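Side-chain contacts in concanavalin A-like lectin protein kinase family protein (Theobroma cacao, PDB 6CTH), which probably transfers phosphate from ATP to protein substrates, as a plant receptor-like kinase whose kinase domain is held here with an inhibitor and magnesium: residues Gly213-Ser216 against Ile217-Lys220; Leu228-Pro231 against Trp232-Ser236. One frame throughout, in Å; residues are numbered along the deposited sequence.

Interaction 1: residues Gly213-Ser216 against Ile217-Lys220; sequences GRRS and IEPK
A type I beta turn runs from R215 to E218, with S216 and I217 at its corners, and is closed by E218 N bonding to R215 O at 3.2 Å. A water bridges the two ends of the turn, accepting from R215 N at 2.9 Å and donating to E218 O. Beyond it, R214 shows how an arginine can bind the chain that follows it. Its stem runs extended from CG to NE past the carbonyl of P219, and CG lies 3.5 Å from P219 O. NH1 then gives P219 O a fairly straight bond of 2.9 Å, the oxygen lying almost exactly in the guanidinium plane, and makes a weak, bent second bond to K220 O. Two consecutive carbonyls are thus held by one nitrogen, while the arginine also makes a cation-pi contact with W232. The turn belongs to the loop that leaves helix 196-212 in the kinase's helical C-terminal lobe, where G213, the first residue past the helix, has positive phi. R215 turns the other way: with CG anti to the backbone N (chi1 -166°), its stem lies alongside I217, CD meeting CG1 of I217 at 3.7 Å. A bend at chi3 brings the R215 guanidinium obliquely past the E218 carboxylate, the two planes 39° apart. NE of R215 and OE1 of E218 remain 4.2 Å apart, beyond salt-bridge distance, so any attraction between the opposite charges is probably modest. The P219 ring closes over the turn carbonyl, its CB 3.6 Å from R215 O, and the hydroxyl of S216 bonds to the carbonyl of G182.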
loop_
_atom_site.group_PDB
_atom_site.type_symbol
_atom_site.label_atom_id
_atom_site.label_comp_id
_atom_site.label_asym_id
_atom_site.label_seq_id
_atom_site.Cartn_x
_atom_site.Cartn_y
_atom_site.Cartn_z
ATOM N N GLY A 213 -12.646 1.496 7.358
ATOM C CA GLY A 213 -12.854 0.115 6.980
ATOM C C GLY A 213 -13.610 -0.079 5.685
ATOM O O GLY A 213 -14.233 -1.121 5.499
ATOM N N ARG A 214 -13.574 0.910 4.790
ATOM C CA ARG A 214 -14.309 0.896 3.529
ATOM C C ARG A 214 -13.325 1.042 2.386
ATOM O O ARG A 214 -12.416 1.891 2.463
ATOM C CB ARG A 214 -15.279 2.067 3.451
ATOM C CG ARG A 214 -16.415 1.947 4.452
ATOM C CD ARG A 214 -17.288 3.183 4.438
ATOM N NE ARG A 214 -18.260 3.193 5.538
ATOM C CZ ARG A 214 -19.438 2.554 5.548
ATOM N NH1 ARG A 214 -19.826 1.798 4.521
ATOM N NH2 ARG A 214 -20.231 2.667 6.627
ATOM N N ARG A 215 -13.508 0.205 1.351
ATOM C CA ARG A 215 -12.683 0.266 0.183
ATOM C C ARG A 215 -13.007 1.502 -0.667
ATOM O O ARG A 215 -14.199 1.874 -0.847
ATOM C CB ARG A 215 -12.854 -1.038 -0.627
ATOM C CG ARG A 215 -11.794 -1.229 -1.693
ATOM C CD ARG A 215 -12.039 -2.483 -2.520
ATOM N NE ARG A 215 -12.043 -3.716 -1.756
ATOM C CZ ARG A 215 -10.980 -4.463 -1.465
ATOM N NH1 ARG A 215 -9.755 -4.086 -1.804
ATOM N NH2 ARG A 215 -11.149 -5.619 -0.812
ATOM N N SER A 216 -11.963 2.118 -1.227
ATOM C CA SER A 216 -12.088 3.310 -2.062
ATOM C C SER A 216 -13.156 3.164 -3.157
ATOM O O SER A 216 -13.972 4.077 -3.309
ATOM C CB SER A 216 -10.773 3.624 -2.782
ATOM O OG SER A 216 -10.922 4.810 -3.540
ATOM N N ILE A 217 -13.039 2.089 -3.918
ATOM C CA ILE A 217 -13.863 1.834 -5.138
ATOM C C ILE A 217 -15.205 1.160 -4.825
ATOM O O ILE A 217 -15.997 0.987 -5.756
ATOM C CB ILE A 217 -13.175 0.882 -6.166
ATOM C CG1 ILE A 217 -12.804 -0.464 -5.545
ATOM C CG2 ILE A 217 -11.912 1.493 -6.779
ATOM C CD1 ILE A 217 -12.555 -1.590 -6.547
ATOM N N GLU A 218 -15.399 0.659 -3.599
ATOM C CA GLU A 218 -16.608 -0.174 -3.225
ATOM C C GLU A 218 -16.907 0.067 -1.759
ATOM O O GLU A 218 -16.661 -0.804 -0.910
ATOM C CB GLU A 218 -16.302 -1.682 -3.415
ATOM C CG GLU A 218 -17.442 -2.652 -3.029
ATOM C CD GLU A 218 -17.116 -4.138 -3.174
ATOM O OE1 GLU A 218 -15.943 -4.585 -3.014
ATOM O OE2 GLU A 218 -18.092 -4.874 -3.408
ATOM N N PRO A 219 -17.311 1.300 -1.415
ATOM C CA PRO A 219 -17.435 1.594 0.016
ATOM C C PRO A 219 -18.646 0.939 0.741
ATOM O O PRO A 219 -18.680 0.942 1.983
ATOM C CB PRO A 219 -17.472 3.142 0.063
ATOM C CG PRO A 219 -18.006 3.531 -1.293
ATOM C CD PRO A 219 -17.604 2.465 -2.270
ATOM N N LYS A 220 -19.614 0.408 -0.011
ATOM C CA LYS A 220 -20.759 -0.317 0.566
ATOM C C LYS A 220 -21.571 0.567 1.531
ATOM O O LYS A 220 -21.790 0.184 2.684
ATOM C CB LYS A 220 -20.298 -1.597 1.300
ATOM C CG LYS A 220 -19.806 -2.724 0.404
ATOM C CD LYS A 220 -19.022 -3.741 1.240
ATOM C CE LYS A 220 -18.720 -5.015 0.458
ATOM N NZ LYS A 220 -17.897 -5.997 1.234
HETATM O O HOH W 1 -15.659 -1.770 1.440
#

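Interaction 2: residues Leu228-Pro231 against Trp232-Ser236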
loop_
_atom_site.group_PDB
_atom_site.type_symbol
_atom_site.label_atom_id
_atom_site.label_comp_id
_atom_site.label_asym_id
_atom_site.label_seq_id
_atom_site.Cartn_x
_atom_site.Cartn_y
_atom_site.Cartn_z
ATOM N N LEU A 228 -18.042 6.391 -4.147
ATOM C CA LEU A 228 -16.641 6.394 -3.745
ATOM C C LEU A 228 -16.394 6.945 -2.365
ATOM O O LEU A 228 -17.063 7.850 -1.888
ATOM C CB LEU A 228 -15.799 7.194 -4.746
ATOM C CG LEU A 228 -15.731 6.722 -6.200
ATOM C CD1 LEU A 228 -14.903 7.730 -6.961
ATOM C CD2 LEU A 228 -15.100 5.351 -6.364
ATOM N N LEU A 229 -15.300 6.469 -1.770
ATOM C CA LEU A 229 -14.933 6.869 -0.425
ATOM C C LEU A 229 -14.592 8.322 -0.210
ATOM O O LEU A 229 -15.084 8.917 0.744
ATOM C CB LEU A 229 -13.715 6.021 0.048
ATOM C CG LEU A 229 -13.276 6.210 1.503
ATOM C CD1 LEU A 229 -14.361 5.841 2.470
ATOM C CD2 LEU A 229 -12.067 5.311 1.738
ATOM N N VAL A 230 -13.694 8.893 -1.019
ATOM C CA VAL A 230 -13.155 10.194 -0.726
ATOM C C VAL A 230 -14.260 11.289 -0.718
ATOM O O VAL A 230 -14.286 12.099 0.200
ATOM C CB VAL A 230 -11.968 10.549 -1.665
ATOM C CG1 VAL A 230 -11.549 11.994 -1.582
ATOM C CG2 VAL A 230 -10.758 9.638 -1.353
ATOM N N PRO A 231 -15.141 11.303 -1.718
ATOM C CA PRO A 231 -16.217 12.346 -1.675
ATOM C C PRO A 231 -17.113 12.224 -0.460
ATOM O O PRO A 231 -17.499 13.250 0.096
ATOM C CB PRO A 231 -17.029 12.095 -2.938
ATOM C CG PRO A 231 -16.147 11.351 -3.848
ATOM C CD PRO A 231 -15.153 10.590 -2.996
ATOM N N TRP A 232 -17.424 11.008 -0.028
ATOM C CA TRP A 232 -18.242 10.821 1.167
ATOM C C TRP A 232 -17.525 11.274 2.416
ATOM O O TRP A 232 -18.113 11.898 3.267
ATOM C CB TRP A 232 -18.664 9.354 1.295
ATOM C CG TRP A 232 -19.386 9.015 2.533
ATOM C CD1 TRP A 232 -20.730 9.177 2.775
ATOM C CD2 TRP A 232 -18.841 8.401 3.706
ATOM N NE1 TRP A 232 -21.045 8.701 4.038
ATOM C CE2 TRP A 232 -19.908 8.217 4.623
ATOM C CE3 TRP A 232 -17.567 7.975 4.069
ATOM C CZ2 TRP A 232 -19.726 7.630 5.883
ATOM C CZ3 TRP A 232 -17.382 7.394 5.338
ATOM C CH2 TRP A 232 -18.466 7.232 6.225
ATOM N N VAL A 233 -16.210 10.984 2.531
ATOM C CA VAL A 233 -15.444 11.500 3.670
ATOM C C VAL A 233 -15.402 13.025 3.644
ATOM O O VAL A 233 -15.608 13.687 4.688
ATOM C CB VAL A 233 -14.014 10.871 3.778
ATOM C CG1 VAL A 233 -13.253 11.473 4.948
ATOM C CG2 VAL A 233 -14.113 9.372 3.978
ATOM N N TRP A 234 -15.202 13.614 2.465
ATOM C CA TRP A 234 -15.101 15.064 2.387
ATOM C C TRP A 234 -16.468 15.705 2.780
ATOM O O TRP A 234 -16.504 16.663 3.563
ATOM C CB TRP A 234 -14.608 15.525 0.999
ATOM C CG TRP A 234 -13.804 16.739 1.096
ATOM C CD1 TRP A 234 -14.173 17.921 1.709
ATOM C CD2 TRP A 234 -12.493 16.963 0.573
ATOM N NE1 TRP A 234 -13.139 18.828 1.640
ATOM C CE2 TRP A 234 -12.102 18.272 0.953
ATOM C CE3 TRP A 234 -11.603 16.196 -0.158
ATOM C CZ2 TRP A 234 -10.849 18.836 0.599
ATOM C CZ3 TRP A 234 -10.320 16.755 -0.473
ATOM C CH2 TRP A 234 -9.980 18.053 -0.103
ATOM N N GLU A 235 -17.558 15.129 2.292
ATOM C CA GLU A 235 -18.880 15.627 2.626
ATOM C C GLU A 235 -19.109 15.482 4.124
ATOM O O GLU A 235 -19.638 16.376 4.756
ATOM C CB GLU A 235 -19.953 14.877 1.836
ATOM C CG GLU A 235 -21.343 15.482 1.908
ATOM C CD GLU A 235 -22.414 14.533 1.401
ATOM O OE1 GLU A 235 -22.789 13.601 2.138
ATOM O OE2 GLU A 235 -22.877 14.721 0.264
ATOM N N SER A 236 -18.694 14.365 4.701
ATOM C CA SER A 236 -18.875 14.165 6.132
ATOM C C SER A 236 -18.100 15.188 6.949
ATOM O O SER A 236 -18.590 15.684 7.951
ATOM C CB SER A 236 -18.473 12.760 6.554
ATOM O OG SER A 236 -19.347 11.798 6.016
#
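L229 and V233, one helical turn apart, stand side by side and point the same way on the opening turns of helix 229-238, a short helix of the kinase C-terminal lobe with L228 as its N-cap residue. The bump is CD1 of L229. It sits in the shallow hollow between V233 and W232, 3.8 Å from CG2 of V233 and 4.2 Å from CE3 on the benzene part of the W232 indole. L229 reaches there because its CG is anti to the backbone N (chi1 -174°), which lays the branched end along the helix. V233 lies alongside it, with CG2 also 3.4 Å from L229 O. The combined ridge of L229 and V233 faces helix 196-212, both residues touching L208, and V233 also reaches V263 and L267 of helix 256-269. A looser pairing lies on another side of the helix: CG1 of V230 comes up to the edge of the W234 indole, near its plane, 4.4 Å from CE3. That indole is held by its NE1, which bonds to the carbonyl of P297, and meets H271 edge to face. P231, which as a proline has no N-H to give, suits the first turn of a helix, where no carbonyl one turn back awaits it; its own carbonyl accepts from E235 N. W232 O accepts from both N and OG of S236, which approach from opposite faces of the carbonyl plane. The same OG stands 3.9 Å above the W232 indole plane, over the ring centre.

Interactions 1 and 2 come in series along the chain, their centres 11 Å apart, in the segment that joins helix 196-212 to helix 229-238 and then forms the start of the latter. They also meet directly: S216 O lies 3.1 Å from L229 N, a probable hydrogen bond that ties the turn to the first residue of the helix, and CG of P219 packs against L228. Interaction 1 shapes the loop between the helices, and interaction 2 lies in the first turns of the second helix. Neither contact lines the inhibitor pocket, whose residues all come earlier in the chain; the R215 side chain is about 11 Å from the inhibitor.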